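Local coordinates for protein alpha-glucosidase (Pseudoalteromonas sp. K8, PDB 5HQA) that hydrolyses alpha-glucosidic linkages as a chloride-activated, calcium-binding member of glycoside hydrolase family 97, at residues A613-D618 and E634-T639; I600-L605 and D642-K647. One frame throughout, in Å; residues are numbered along the deposited sequence. Where two conformers were deposited one is given.

Contact 1: residues A613-D618 and E634-T639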
ATOM      1  N   ALA A 613      12.928 -27.902   1.332  1.00 19.03           N
ATOM      2  CA  ALA A 613      13.102 -26.567   0.785  1.00 18.10           C
ATOM      3  C   ALA A 613      13.309 -26.649  -0.720  1.00 21.48           C
ATOM      4  O   ALA A 613      14.161 -27.403  -1.199  1.00 22.59           O
ATOM      5  CB  ALA A 613      14.289 -25.872   1.446  1.00 18.02           C
ATOM      6  N   HIS A 614      12.522 -25.884  -1.463  1.00 16.41           N
ATOM      7  CA  HIS A 614      12.664 -25.763  -2.910  1.00 16.41           C
ATOM      8  C   HIS A 614      13.216 -24.358  -3.119  1.00 17.37           C
ATOM      9  O   HIS A 614      12.488 -23.372  -2.979  1.00 15.96           O
ATOM     10  CB  HIS A 614      11.327 -25.995  -3.606  1.00 20.51           C
ATOM     11  CG  HIS A 614      11.451 -26.438  -5.028  1.00 33.34           C
ATOM     12  ND1 HIS A 614      10.361 -26.772  -5.804  1.00 38.24           N
ATOM     13  CD2 HIS A 614      12.539 -26.599  -5.822  1.00 37.02           C
ATOM     14  CE1 HIS A 614      10.770 -27.118  -7.013  1.00 39.00           C
ATOM     15  NE2 HIS A 614      12.087 -27.022  -7.050  1.00 36.34           N
ATOM     16  N   ILE A 615      14.516 -24.265  -3.382  1.00 15.76           N
ATOM     17  CA  ILE A 615      15.252 -23.006  -3.303  1.00 15.13           C
ATOM     18  C   ILE A 615      15.492 -22.492  -4.716  1.00 16.73           C
ATOM     19  O   ILE A 615      16.090 -23.191  -5.537  1.00 18.03           O
ATOM     20  CB  ILE A 615      16.586 -23.189  -2.562  1.00 15.86           C
ATOM     21  CG1 ILE A 615      16.352 -23.668  -1.127  1.00 16.82           C
ATOM     22  CG2 ILE A 615      17.399 -21.906  -2.594  1.00 16.00           C
ATOM     23  CD1 ILE A 615      17.598 -24.215  -0.470  1.00 17.62           C
ATOM     24  N   TYR A 616      15.026 -21.276  -5.002  1.00 14.25           N
ATOM     25  CA  TYR A 616      15.251 -20.613  -6.283  1.00 14.07           C
ATOM     26  C   TYR A 616      16.163 -19.428  -6.004  1.00 17.09           C
ATOM     27  O   TYR A 616      15.745 -18.463  -5.356  1.00 15.89           O
ATOM     28  CB  TYR A 616      13.935 -20.143  -6.909  1.00 14.37           C
ATOM     29  CG  TYR A 616      12.900 -21.225  -7.167  1.00 15.76           C
ATOM     30  CD1 TYR A 616      12.162 -21.781  -6.118  1.00 14.39           C
ATOM     31  CD2 TYR A 616      12.635 -21.664  -8.462  1.00 14.80           C
ATOM     32  CE1 TYR A 616      11.206 -22.766  -6.358  1.00 16.90           C
ATOM     33  CE2 TYR A 616      11.683 -22.642  -8.713  1.00 15.40           C
ATOM     34  CZ  TYR A 616      10.973 -23.191  -7.660  1.00 16.25           C
ATOM     35  OH  TYR A 616      10.029 -24.158  -7.917  1.00 18.23           O
ATOM     36  N   LYS A 617      17.407 -19.491  -6.478  1.00 14.34           N
ATOM     37  CA  LYS A 617      18.386 -18.482  -6.101  1.00 14.10           C
ATOM     38  C   LYS A 617      19.224 -18.083  -7.305  1.00 16.18           C
ATOM     39  O   LYS A 617      19.240 -18.759  -8.343  1.00 14.91           O
ATOM     40  CB  LYS A 617      19.301 -18.985  -4.980  1.00 14.72           C
ATOM     41  CG  LYS A 617      20.007 -20.294  -5.320  1.00 16.62           C
ATOM     42  CD  LYS A 617      20.993 -20.673  -4.230  1.00 20.85           C
ATOM     43  CE  LYS A 617      21.263 -22.160  -4.225  1.00 29.01           C
ATOM     44  NZ  LYS A 617      22.423 -22.506  -3.358  1.00 34.49           N
ATOM     45  N   ASP A 618      19.930 -16.965  -7.142  1.00 13.90           N
ATOM     46  CA  ASP A 618      20.848 -16.493  -8.166  1.00 13.66           C
ATOM     47  C   ASP A 618      21.914 -17.538  -8.435  1.00 16.71           C
ATOM     48  O   ASP A 618      22.482 -18.115  -7.502  1.00 15.73           O
ATOM     49  CB  ASP A 618      21.507 -15.189  -7.724  1.00 13.28           C
ATOM     50  CG  ASP A 618      20.520 -14.042  -7.631  1.00 17.68           C
ATOM     51  OD1 ASP A 618      20.462 -13.377  -6.570  1.00 16.63           O
ATOM     52  OD2 ASP A 618      19.798 -13.810  -8.622  1.00 15.08           O
ATOM     53  N   GLU A 634      17.229 -25.772  -6.264  1.00 17.61           N
ATOM     54  CA  GLU A 634      17.784 -26.820  -5.425  1.00 20.51           C
ATOM     55  C   GLU A 634      16.702 -27.336  -4.488  1.00 19.36           C
ATOM     56  O   GLU A 634      15.872 -26.559  -4.005  1.00 20.54           O
ATOM     57  CB  GLU A 634      18.970 -26.257  -4.625  1.00 29.36           C
ATOM     58  CG  GLU A 634      19.689 -27.233  -3.731  1.00 40.88           C
ATOM     59  CD  GLU A 634      20.835 -26.574  -2.972  1.00 47.05           C
ATOM     60  OE1 GLU A 634      21.571 -27.295  -2.262  1.00 53.13           O
ATOM     61  OE2 GLU A 634      20.996 -25.336  -3.083  1.00 44.91           O
ATOM     62  N   LYS A 635      16.704 -28.640  -4.229  1.00 19.31           N
ATOM     63  CA  LYS A 635      15.847 -29.223  -3.203  1.00 23.92           C
ATOM     64  C   LYS A 635      16.714 -29.724  -2.057  1.00 24.79           C
ATOM     65  O   LYS A 635      17.702 -30.431  -2.285  1.00 26.88           O
ATOM     66  CB  LYS A 635      14.985 -30.352  -3.771  1.00 27.62           C
ATOM     67  CG  LYS A 635      13.796 -29.832  -4.568  1.00 31.40           C
ATOM     68  CD  LYS A 635      12.876 -30.946  -5.045  1.00 34.61           C
ATOM     69  CE  LYS A 635      11.755 -30.378  -5.902  1.00 36.43           C
ATOM     70  NZ  LYS A 635      10.721 -31.403  -6.200  1.00 42.08           N
ATOM     71  N   ARG A 636      16.315 -29.394  -0.828  0.50 22.73           N
ATOM     72  CA  ARG A 636      17.126 -29.656   0.354  0.50 24.31           C
ATOM     73  C   ARG A 636      16.212 -29.933   1.540  0.50 23.11           C
ATOM     74  O   ARG A 636      15.330 -29.123   1.836  0.50 22.43           O
ATOM     75  CB  ARG A 636      18.033 -28.452   0.638  0.50 25.83           C
ATOM     76  CG  ARG A 636      18.919 -28.563   1.861  0.50 29.32           C
ATOM     77  CD  ARG A 636      19.637 -27.239   2.116  0.50 29.16           C
ATOM     78  NE  ARG A 636      20.465 -26.843   0.983  0.50 29.81           N
ATOM     79  CZ  ARG A 636      21.056 -25.657   0.860  0.50 32.85           C
ATOM     80  NH1 ARG A 636      20.911 -24.736   1.804  0.50 31.99           N
ATOM     81  NH2 ARG A 636      21.793 -25.386  -0.208  0.50 33.41           N
ATOM     82  N   LEU A 637      16.421 -31.063   2.216  1.00 23.75           N
ATOM     83  CA  LEU A 637      15.640 -31.371   3.412  1.00 22.44           C
ATOM     84  C   LEU A 637      16.131 -30.516   4.573  1.00 21.92           C
ATOM     85  O   LEU A 637      17.338 -30.423   4.812  1.00 27.91           O
ATOM     86  CB  LEU A 637      15.749 -32.853   3.772  1.00 24.82           C
ATOM     87  CG  LEU A 637      15.167 -33.840   2.758  1.00 29.73           C
ATOM     88  CD1 LEU A 637      15.432 -35.265   3.198  1.00 33.26           C
ATOM     89  CD2 LEU A 637      13.679 -33.612   2.590  1.00 30.77           C
ATOM     90  N   VAL A 638      15.198 -29.875   5.287  1.00 20.41           N
ATOM     91  CA  VAL A 638      15.536 -28.994   6.401  1.00 20.13           C
ATOM     92  C   VAL A 638      14.497 -29.123   7.507  1.00 24.03           C
ATOM     93  O   VAL A 638      13.370 -29.575   7.290  1.00 25.67           O
ATOM     94  CB  VAL A 638      15.635 -27.504   5.988  1.00 21.56           C
ATOM     95  CG1 VAL A 638      16.774 -27.270   5.003  1.00 21.38           C
ATOM     96  CG2 VAL A 638      14.294 -27.011   5.423  1.00 20.28           C
ATOM     97  N   THR A 639      14.896 -28.700   8.707  1.00 21.88           N
ATOM     98  CA  THR A 639      14.006 -28.558   9.851  1.00 21.20           C
ATOM     99  C   THR A 639      14.303 -27.228  10.528  1.00 21.17           C
ATOM    100  O   THR A 639      15.209 -26.487  10.129  1.00 21.57           O
ATOM    101  CB  THR A 639      14.170 -29.688  10.871  1.00 24.00           C
ATOM    102  OG1 THR A 639      15.456 -29.572  11.493  1.00 25.95           O
ATOM    103  CG2 THR A 639      14.034 -31.058  10.206  1.00 23.57           C
TER
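Ala613, His614 and Ile615 pair with Arg636, Lys635 and Glu634 in an antiparallel strand contact at the margin of the six-stranded C-terminal sheet, where 631-638 is an outermost strand. Two hydrogen-bonded pairs flank the non-hydrogen-bonded pair His614-Lys635; the straightest bond runs from Ile615 N to Glu634 O (2.7 Å, 177° at the hydrogen). Ala613, Ile615, Glu634 and Arg636 share one face of the sheet. The extended Glu634 chain, CG anti to N (chi1 -178°), carries its carboxylate out to the ends of Lys617 and Arg636. Lys617 NZ makes a weak salt bridge to Glu634 OE2 at 3.2 Å. In one of two Arg636 conformers, Arg636 NH2 meets Glu634 OE1 (2.8 Å) from above the carboxylate plane, so the carboxylate bridges two cations, and Ile615 CD1 covers the guanidinium face. Ala613 CB meets Val638 CG2 at 4.1 Å, both residues packing on Phe658. Within the sheet, strand 653-660 pairs with the other edge of 611-618, through His614 with Arg657 and Tyr616 with Ala655. On the other face, Lys635 lays CE over the His614 ring, a CH-pi contact 3.6 Å from the centroid, and Tyr616 OH lies over the ring's opposite face near its rim.

Contact 2: residues I600-L605 and D642-K647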
ATOM      1  N   ILE A 600      20.554 -16.806   7.808  1.00 19.23           N
ATOM      2  CA  ILE A 600      19.164 -16.916   8.229  1.00 22.26           C
ATOM      3  C   ILE A 600      18.994 -18.192   9.044  1.00 24.35           C
ATOM      4  O   ILE A 600      19.389 -19.276   8.602  1.00 23.47           O
ATOM      5  CB  ILE A 600      18.217 -16.915   7.009  1.00 25.02           C
ATOM      6  CG1 ILE A 600      18.180 -15.523   6.376  1.00 24.85           C
ATOM      7  CG2 ILE A 600      16.818 -17.369   7.393  1.00 29.23           C
ATOM      8  CD1 ILE A 600      17.702 -14.442   7.320  1.00 25.27           C
ATOM      9  N   SER A 601      18.411 -18.068  10.230  1.00 22.09           N
ATOM     10  CA  SER A 601      17.960 -19.242  10.962  1.00 20.67           C
ATOM     11  C   SER A 601      16.612 -19.698  10.421  1.00 20.68           C
ATOM     12  O   SER A 601      15.735 -18.881  10.127  1.00 20.11           O
ATOM     13  CB  SER A 601      17.835 -18.939  12.455  1.00 19.98           C
ATOM     14  OG  SER A 601      17.169 -20.003  13.109  1.00 22.90           O
ATOM     15  N   LEU A 602      16.443 -21.013  10.292  1.00 20.16           N
ATOM     16  CA  LEU A 602      15.162 -21.567   9.876  1.00 17.88           C
ATOM     17  C   LEU A 602      14.255 -21.873  11.058  1.00 19.73           C
ATOM     18  O   LEU A 602      13.316 -22.664  10.917  1.00 19.86           O
ATOM     19  CB  LEU A 602      15.373 -22.829   9.029  1.00 17.97           C
ATOM     20  CG  LEU A 602      16.137 -22.617   7.715  1.00 18.26           C
ATOM     21  CD1 LEU A 602      16.186 -23.908   6.900  1.00 17.92           C
ATOM     22  CD2 LEU A 602      15.524 -21.483   6.894  1.00 16.58           C
ATOM     23  N   ASP A 603      14.499 -21.257  12.218  1.00 20.64           N
ATOM     24  CA  ASP A 603      13.700 -21.642  13.377  1.00 21.70           C
ATOM     25  C   ASP A 603      12.270 -21.103  13.331  1.00 21.68           C
ATOM     26  O   ASP A 603      11.497 -21.386  14.253  1.00 22.58           O
ATOM     27  CB  ASP A 603      14.400 -21.231  14.681  1.00 22.69           C
ATOM     28  CG  ASP A 603      14.596 -19.725  14.824  1.00 30.11           C
ATOM     29  OD1 ASP A 603      13.981 -18.927  14.086  1.00 32.58           O
ATOM     30  OD2 ASP A 603      15.381 -19.334  15.713  1.00 36.53           O
ATOM     31  N   PHE A 604      11.879 -20.363  12.288  1.00 21.26           N
ATOM     32  CA  PHE A 604      10.461 -20.072  12.105  1.00 19.49           C
ATOM     33  C   PHE A 604       9.669 -21.309  11.698  1.00 20.37           C
ATOM     34  O   PHE A 604       8.450 -21.341  11.894  1.00 21.51           O
ATOM     35  CB  PHE A 604      10.260 -18.955  11.071  1.00 16.85           C
ATOM     36  CG  PHE A 604      10.889 -19.234   9.737  1.00 16.84           C
ATOM     37  CD1 PHE A 604      10.202 -19.946   8.763  1.00 18.07           C
ATOM     38  CD2 PHE A 604      12.170 -18.770   9.447  1.00 17.16           C
ATOM     39  CE1 PHE A 604      10.782 -20.205   7.522  1.00 18.72           C
ATOM     40  CE2 PHE A 604      12.759 -19.028   8.210  1.00 16.91           C
ATOM     41  CZ  PHE A 604      12.059 -19.742   7.242  1.00 17.20           C
ATOM     42  N   LEU A 605      10.327 -22.327  11.145  1.00 18.27           N
ATOM     43  CA  LEU A 605       9.621 -23.533  10.740  1.00 17.70           C
ATOM     44  C   LEU A 605       9.013 -24.226  11.956  1.00 22.40           C
ATOM     45  O   LEU A 605       9.561 -24.183  13.061  1.00 25.41           O
ATOM     46  CB  LEU A 605      10.570 -24.489  10.018  1.00 17.68           C
ATOM     47  CG  LEU A 605      11.155 -23.990   8.702  1.00 17.55           C
ATOM     48  CD1 LEU A 605      12.175 -24.997   8.169  1.00 17.22           C
ATOM     49  CD2 LEU A 605      10.037 -23.759   7.708  1.00 17.67           C
ATOM     50  N   ASP A 642      17.877 -25.979  11.363  1.00 25.35           N
ATOM     51  CA  ASP A 642      18.849 -25.693  10.321  1.00 23.13           C
ATOM     52  C   ASP A 642      18.997 -24.193  10.097  1.00 23.71           C
ATOM     53  O   ASP A 642      18.235 -23.373  10.616  1.00 23.01           O
ATOM     54  CB  ASP A 642      18.451 -26.373   9.013  1.00 25.19           C
ATOM     55  CG  ASP A 642      18.668 -27.868   9.056  1.00 32.27           C
ATOM     56  OD1 ASP A 642      19.765 -28.288   9.474  1.00 36.28           O
ATOM     57  OD2 ASP A 642      17.741 -28.622   8.699  1.00 33.02           O
ATOM     58  N   LYS A 643      19.992 -23.842   9.290  1.00 24.42           N
ATOM     59  CA  LYS A 643      20.216 -22.458   8.905  1.00 26.47           C
ATOM     60  C   LYS A 643      20.497 -22.399   7.411  1.00 25.84           C
ATOM     61  O   LYS A 643      20.823 -23.408   6.776  1.00 27.21           O
ATOM     62  CB  LYS A 643      21.369 -21.828   9.705  1.00 33.97           C
ATOM     63  CG  LYS A 643      22.704 -22.523   9.529  1.00 45.91           C
ATOM     64  CD  LYS A 643      23.840 -21.731  10.180  1.00 57.95           C
ATOM     65  CE  LYS A 643      25.226 -22.217   9.713  1.00 64.14           C
ATOM     66  NZ  LYS A 643      26.025 -21.142   9.020  1.00 65.16           N
ATOM     67  N   LEU A 644      20.348 -21.199   6.851  1.00 21.13           N
ATOM     68  CA  LEU A 644      20.611 -20.937   5.443  1.00 24.61           C
ATOM     69  C   LEU A 644      21.543 -19.753   5.307  1.00 23.95           C
ATOM     70  O   LEU A 644      21.435 -18.783   6.060  1.00 25.82           O
ATOM     71  CB  LEU A 644      19.343 -20.607   4.660  1.00 29.44           C
ATOM     72  CG  LEU A 644      18.409 -21.741   4.306  1.00 34.56           C
ATOM     73  CD1 LEU A 644      17.432 -21.213   3.312  1.00 32.16           C
ATOM     74  CD2 LEU A 644      19.207 -22.870   3.721  1.00 40.76           C
ATOM     75  N   THR A 645      22.433 -19.825   4.330  1.00 19.32           N
ATOM     76  CA  THR A 645      23.208 -18.674   3.895  1.00 20.05           C
ATOM     77  C   THR A 645      22.627 -18.219   2.567  1.00 21.71           C
ATOM     78  O   THR A 645      22.722 -18.938   1.564  1.00 23.21           O
ATOM     79  CB  THR A 645      24.685 -19.021   3.755  1.00 23.06           C
ATOM     80  OG1 THR A 645      25.184 -19.467   5.017  1.00 24.36           O
ATOM     81  CG2 THR A 645      25.467 -17.800   3.305  1.00 22.38           C
ATOM     82  N   LEU A 646      21.999 -17.047   2.564  1.00 16.48           N
ATOM     83  CA  LEU A 646      21.520 -16.453   1.324  1.00 18.18           C
ATOM     84  C   LEU A 646      22.663 -15.713   0.644  1.00 18.62           C
ATOM     85  O   LEU A 646      23.333 -14.887   1.268  1.00 20.88           O
ATOM     86  CB  LEU A 646      20.363 -15.493   1.604  1.00 16.87           C
ATOM     87  CG  LEU A 646      19.161 -16.120   2.310  1.00 19.61           C
ATOM     88  CD1 LEU A 646      18.128 -15.057   2.650  1.00 19.20           C
ATOM     89  CD2 LEU A 646      18.559 -17.214   1.441  1.00 24.83           C
ATOM     90  N   LYS A 647      22.896 -16.018  -0.628  1.00 16.58           N
ATOM     91  CA  LYS A 647      23.900 -15.324  -1.432  1.00 15.01           C
ATOM     92  C   LYS A 647      23.153 -14.629  -2.560  1.00 17.32           C
ATOM     93  O   LYS A 647      22.791 -15.254  -3.564  1.00 19.25           O
ATOM     94  CB  LYS A 647      24.958 -16.279  -1.956  1.00 17.37           C
ATOM     95  CG  LYS A 647      25.636 -17.046  -0.854  1.00 24.44           C
ATOM     96  CD  LYS A 647      27.130 -16.823  -0.849  1.00 36.30           C
ATOM     97  CE  LYS A 647      27.797 -17.938  -0.056  1.00 50.17           C
ATOM     98  NZ  LYS A 647      29.242 -18.118  -0.387  1.00 58.40           N
TER
HETATM   99  O   HOH W   1      17.897 -22.730  13.328  1.00 32.64           O
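Asp642 opens the segment by giving its carbonyl oxygen to Leu602 N at 3.0 Å, the donor tilted 24° from the carbonyl plane. The same oxygen accepts from a water 2.8 Å away. Ser601 OG accepts from Asp603 N in an ST turn and donates to this water, which bridges to Asp642 O. Beyond the Leu602 N bond, 600-605 turns away in a type I turn from Leu602 to Leu605, closed by Leu605 N on Leu602 O. Asp642 CB also touches Leu602 CD1, whereas its carboxylate is held by Thr639 N through OD2. Lys643, the exposed non-hydrogen-bonded partner of Ser601, places CB 3.4 Å from Ile600 O; the rest of its chain leads away from 600-605. Strands 596-601 and 643-648 make a two-stranded antiparallel ribbon whose apolar face packs against the larger six-stranded sheet, consistent with a beta-sandwich C-terminal domain. Leu644 forms the hydrogen-bonded pair with Ile600: Leu644 N binds Ile600 O at 2.8 Å, nearly straight at 172°, and Ile600 N returns the bond to Leu644 O. On the buried face Leu644 CG meets both methyls of Leu602, CD2 at 3.9 Å; Leu602, with CG anti to its carbonyl carbon (chi1 -62°), turns this fork across Leu644, which also packs on Ile656. Leu646 brings CD1 to 3.8 Å from Ile600 CG1, and both side chains also pack on Val569 of strand 567-574.

Contacts 1 and 2 both join antiparallel strands of the C-terminal region, their centres about 11 Å apart, but in different sheets: the first at the margin of the six-stranded sheet, the second in the two-stranded ribbon. Contact 1 carries a lysine-histidine contact and, in one conformer of Arg636, a salt-bridge network of partly exposed Lys617, Glu634 and Arg636. Contact 2 instead buries isoleucine and leucine side chains on its inner face, with serine and water at the turn. They meet where Val638 CB packs on Leu602 CD1 at 3.7 Å, and Phe658 of strand 653-660 touches both these residues. In sequence, both strands of contact 1 lie between those of contact 2.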